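Local coordinates for protein homoprotocatechuate 2,3-dioxygenase (Brevibacterium fuscum, PDB 4Z6M) that catalyses the iron(II)-dependent ring opening of homoprotocatechuate by molecular oxygen, as an extradiol dioxygenase, at residues A253-I258 and R292-G297. The protein carries 1 engineered substitution. Residues are numbered along the deposited sequence; the frame is centred on the assembly and turned at random.
Sequences AFYLYI and RRDWWG
Y255 donates a hydrogen bond from OH to D294 OD1, 2.6 Å away. The carboxylate oxygen is met on its anti side, and the bond lies 17° out of the carboxylate plane. OD1 sits at the edge of the tyrosine ring, near its plane, while the ring and carboxylate planes stand 80° apart. With CG anti to the backbone N (chi1 -169°), the D294 carboxylate extends from the turn to the tyrosine hydroxyl. The other oxygen, OD2, turns back to its own loop. It accepts a weak hydrogen bond from W296 N at 3.2 Å and an ordinary one from the backbone N of N298. A type I turn from D294 to G297 is closed by a hydrogen bond from G297 N to D294 O, 2.9 Å.

Strand 254-259 belongs to the metal-bearing sheet of a glyoxalase-type fold. The Y255 side chain lies about 7 Å from the iron(II), touches the iron ligand E267 and stacks on the H248 ring. Y255 is near the iron site without being a ligand, and the bond to D294 is consistent with orienting its hydroxyl.

Apolar packing joins F254 CE1 to W296 CH2 at 3.6 Å. The phenyl carbon arrives at the edge of the indole, and the side chains cross obliquely. W296 NE1 makes a hydrogen bond to OD1 of D230 of the second subunit, and I226 of that subunit packs on F254.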
ATOM      1  N   ALA A 253      -8.906 -11.913  -6.769  1.00  6.61           N
ATOM      2  CA  ALA A 253      -8.255 -11.626  -5.503  1.00  6.53           C
ATOM      3  C   ALA A 253      -6.747 -11.773  -5.595  1.00  6.42           C
ATOM      4  O   ALA A 253      -6.212 -12.570  -6.373  1.00  7.30           O
ATOM      5  CB  ALA A 253      -8.777 -12.562  -4.434  1.00  7.44           C
ATOM      6  N   PHE A 254      -6.049 -10.999  -4.783  1.00  6.17           N
ATOM      7  CA  PHE A 254      -4.608 -11.170  -4.610  1.00  6.17           C
ATOM      8  C   PHE A 254      -4.438 -12.344  -3.610  1.00  6.09           C
ATOM      9  O   PHE A 254      -5.224 -12.457  -2.671  1.00  7.53           O
ATOM     10  CB  PHE A 254      -4.007  -9.861  -4.092  1.00  7.09           C
ATOM     11  CG  PHE A 254      -2.513  -9.762  -4.200  1.00  7.03           C
ATOM     12  CD1 PHE A 254      -1.930  -9.326  -5.354  1.00  8.88           C
ATOM     13  CD2 PHE A 254      -1.698 -10.073  -3.131  1.00  8.13           C
ATOM     14  CE1 PHE A 254      -0.560  -9.224  -5.449  1.00 10.36           C
ATOM     15  CE2 PHE A 254      -0.332  -9.993  -3.232  1.00  9.24           C
ATOM     16  CZ  PHE A 254       0.232  -9.560  -4.399  1.00  9.60           C
ATOM     17  N   TYR A 255      -3.451 -13.210  -3.823  1.00  5.98           N
ATOM     18  CA  TYR A 255      -3.406 -14.481  -3.108  1.00  6.07           C
ATOM     19  C   TYR A 255      -2.001 -14.976  -2.831  1.00  6.02           C
ATOM     20  O   TYR A 255      -1.014 -14.552  -3.463  1.00  6.02           O
ATOM     21  CB  TYR A 255      -4.153 -15.554  -3.918  1.00  6.02           C
ATOM     22  CG  TYR A 255      -3.398 -16.060  -5.129  1.00  6.49           C
ATOM     23  CD1 TYR A 255      -2.480 -17.076  -5.020  1.00  7.41           C
ATOM     24  CD2 TYR A 255      -3.595 -15.510  -6.401  1.00  6.16           C
ATOM     25  CE1 TYR A 255      -1.769 -17.545  -6.108  1.00  7.07           C
ATOM     26  CE2 TYR A 255      -2.892 -15.975  -7.499  1.00  6.32           C
ATOM     27  CZ  TYR A 255      -1.967 -16.985  -7.355  1.00  7.02           C
ATOM     28  OH  TYR A 255      -1.290 -17.481  -8.451  1.00  7.89           O
ATOM     29  N   LEU A 256      -1.957 -15.956  -1.922  1.00  6.09           N
ATOM     30  CA  LEU A 256      -0.748 -16.675  -1.561  1.00  6.43           C
ATOM     31  C   LEU A 256      -1.166 -18.021  -0.993  1.00  6.26           C
ATOM     32  O   LEU A 256      -2.147 -18.069  -0.259  1.00  7.28           O
ATOM     33  CB  LEU A 256       0.032 -15.910  -0.484  1.00  7.07           C
ATOM     34  CG  LEU A 256       1.321 -16.561   0.037  1.00  7.82           C
ATOM     35  CD1 LEU A 256       2.374 -16.668  -1.051  1.00  8.82           C
ATOM     36  CD2 LEU A 256       1.810 -15.826   1.259  1.00  8.09           C
ATOM     37  N   TYR A 257      -0.451 -19.103  -1.316  1.00  7.02           N
ATOM     38  CA  TYR A 257      -0.680 -20.388  -0.648  1.00  6.52           C
ATOM     39  C   TYR A 257       0.570 -20.832   0.110  1.00  7.18           C
ATOM     40  O   TYR A 257       1.662 -20.862  -0.454  1.00  7.31           O
ATOM     41  CB  TYR A 257      -1.069 -21.487  -1.645  1.00  7.23           C
ATOM     42  CG  TYR A 257      -2.329 -21.176  -2.417  1.00  6.65           C
ATOM     43  CD1 TYR A 257      -3.599 -21.475  -1.924  1.00  6.81           C
ATOM     44  CD2 TYR A 257      -2.246 -20.532  -3.656  1.00  7.58           C
ATOM     45  CE1 TYR A 257      -4.738 -21.186  -2.651  1.00  7.25           C
ATOM     46  CE2 TYR A 257      -3.368 -20.234  -4.365  1.00  7.09           C
ATOM     47  CZ  TYR A 257      -4.609 -20.559  -3.866  1.00  7.33           C
ATOM     48  OH  TYR A 257      -5.693 -20.239  -4.614  1.00  9.00           O
ATOM     49  N   ILE A 258       0.383 -21.182   1.381  1.00  6.72           N
ATOM     50  CA  ILE A 258       1.444 -21.645   2.233  1.00  7.37           C
ATOM     51  C   ILE A 258       1.022 -22.968   2.875  1.00  7.47           C
ATOM     52  O   ILE A 258      -0.165 -23.336   2.871  1.00  8.03           O
ATOM     53  CB  ILE A 258       1.839 -20.580   3.289  1.00  7.83           C
ATOM     54  CG1 ILE A 258       0.674 -20.279   4.216  1.00  8.39           C
ATOM     55  CG2 ILE A 258       2.339 -19.313   2.585  1.00  8.30           C
ATOM     56  CD1 ILE A 258       0.946 -19.217   5.252  1.00  8.98           C
ATOM     57  N   ARG A 292      -6.472 -17.777 -15.961  1.00  6.29           N
ATOM     58  CA  ARG A 292      -7.653 -18.055 -15.151  1.00  6.16           C
ATOM     59  C   ARG A 292      -7.298 -18.216 -13.667  1.00  6.55           C
ATOM     60  O   ARG A 292      -8.103 -17.855 -12.825  1.00  7.65           O
ATOM     61  CB  ARG A 292      -8.387 -19.289 -15.650  1.00  6.61           C
ATOM     62  CG  ARG A 292      -7.703 -20.603 -15.251  1.00  7.09           C
ATOM     63  CD  ARG A 292      -8.050 -21.829 -16.099  1.00  7.25           C
ATOM     64  NE  ARG A 292      -7.324 -22.979 -15.575  1.00  7.02           N
ATOM     65  CZ  ARG A 292      -6.030 -23.166 -15.776  1.00  7.14           C
ATOM     66  NH1 ARG A 292      -5.349 -22.360 -16.575  1.00  7.50           N
ATOM     67  NH2 ARG A 292      -5.414 -24.184 -15.198  1.00  7.69           N
ATOM     68  N   ARG A 293      -6.147 -18.830 -13.360  1.00  6.13           N
ATOM     69  CA  ARG A 293      -5.792 -19.115 -11.959  1.00  6.86           C
ATOM     70  C   ARG A 293      -4.783 -18.101 -11.427  1.00  7.08           C
ATOM     71  O   ARG A 293      -4.924 -17.595 -10.307  1.00  8.11           O
ATOM     72  CB  ARG A 293      -5.273 -20.551 -11.829  1.00  7.83           C
ATOM     73  CG  ARG A 293      -6.402 -21.571 -11.873  1.00  8.11           C
ATOM     74  CD  ARG A 293      -6.021 -22.909 -11.297  1.00  8.13           C
ATOM     75  NE  ARG A 293      -7.140 -23.852 -11.294  1.00  8.27           N
ATOM     76  CZ  ARG A 293      -8.077 -23.929 -10.362  1.00  8.59           C
ATOM     77  NH1 ARG A 293      -8.108 -23.096  -9.339  1.00  8.37           N
ATOM     78  NH2 ARG A 293      -8.992 -24.876 -10.441  1.00  8.16           N
ATOM     79  N   ASP A 294      -3.787 -17.797 -12.251  1.00  6.45           N
ATOM     80  CA  ASP A 294      -2.894 -16.657 -12.059  1.00  6.22           C
ATOM     81  C   ASP A 294      -3.070 -15.737 -13.254  1.00  6.30           C
ATOM     82  O   ASP A 294      -2.730 -16.095 -14.386  1.00  6.29           O
ATOM     83  CB  ASP A 294      -1.433 -17.084 -11.891  1.00  6.69           C
ATOM     84  CG  ASP A 294      -0.590 -15.948 -11.448  1.00  7.38           C
ATOM     85  OD1 ASP A 294      -0.610 -15.637 -10.220  1.00  7.44           O
ATOM     86  OD2 ASP A 294       0.031 -15.301 -12.304  1.00  7.54           O
ATOM     87  N   TRP A 295      -3.585 -14.544 -12.976  1.00  6.27           N
ATOM     88  CA  TRP A 295      -3.905 -13.557 -14.005  1.00  6.12           C
ATOM     89  C   TRP A 295      -2.665 -13.095 -14.769  1.00  5.91           C
ATOM     90  O   TRP A 295      -2.756 -12.638 -15.912  1.00  6.74           O
ATOM     91  CB  TRP A 295      -4.546 -12.368 -13.288  1.00  5.93           C
ATOM     92  CG  TRP A 295      -4.984 -11.196 -14.093  1.00  5.89           C
ATOM     93  CD1 TRP A 295      -4.583  -9.910 -13.929  1.00  5.97           C
ATOM     94  CD2 TRP A 295      -6.040 -11.169 -15.075  1.00  5.79           C
ATOM     95  NE1 TRP A 295      -5.277  -9.071 -14.768  1.00  6.40           N
ATOM     96  CE2 TRP A 295      -6.166  -9.827 -15.505  1.00  5.61           C
ATOM     97  CE3 TRP A 295      -6.841 -12.148 -15.678  1.00  5.79           C
ATOM     98  CZ2 TRP A 295      -7.110  -9.441 -16.451  1.00  6.46           C
ATOM     99  CZ3 TRP A 295      -7.768 -11.747 -16.663  1.00  6.69           C
ATOM    100  CH2 TRP A 295      -7.876 -10.408 -17.029  1.00  6.48           C
ATOM    101  N   TRP A 296      -1.506 -13.197 -14.122  1.00  6.00           N
ATOM    102  CA  TRP A 296      -0.222 -12.807 -14.702  1.00  6.35           C
ATOM    103  C   TRP A 296       0.423 -13.928 -15.493  1.00  6.96           C
ATOM    104  O   TRP A 296       1.526 -13.760 -16.041  1.00  7.25           O
ATOM    105  CB  TRP A 296       0.710 -12.318 -13.606  1.00  6.69           C
ATOM    106  CG  TRP A 296       0.094 -11.312 -12.683  1.00  6.71           C
ATOM    107  CD1 TRP A 296      -0.902 -10.401 -12.959  1.00  5.97           C
ATOM    108  CD2 TRP A 296       0.434 -11.123 -11.303  1.00  6.63           C
ATOM    109  NE1 TRP A 296      -1.170  -9.649 -11.841  1.00  6.57           N
ATOM    110  CE2 TRP A 296      -0.356 -10.059 -10.820  1.00  6.48           C
ATOM    111  CE3 TRP A 296       1.373 -11.703 -10.452  1.00  7.12           C
ATOM    112  CZ2 TRP A 296      -0.267  -9.613  -9.512  1.00  7.74           C
ATOM    113  CZ3 TRP A 296       1.449 -11.274  -9.161  1.00  8.89           C
ATOM    114  CH2 TRP A 296       0.626 -10.256  -8.692  1.00  8.77           C
ATOM    115  N   GLY A 297      -0.265 -15.069 -15.556  1.00  6.20           N
ATOM    116  CA  GLY A 297       0.200 -16.193 -16.324  1.00  6.83           C
ATOM    117  C   GLY A 297       1.263 -17.039 -15.652  1.00  7.04           C
ATOM    118  O   GLY A 297       1.801 -17.935 -16.277  1.00  7.96           O
TER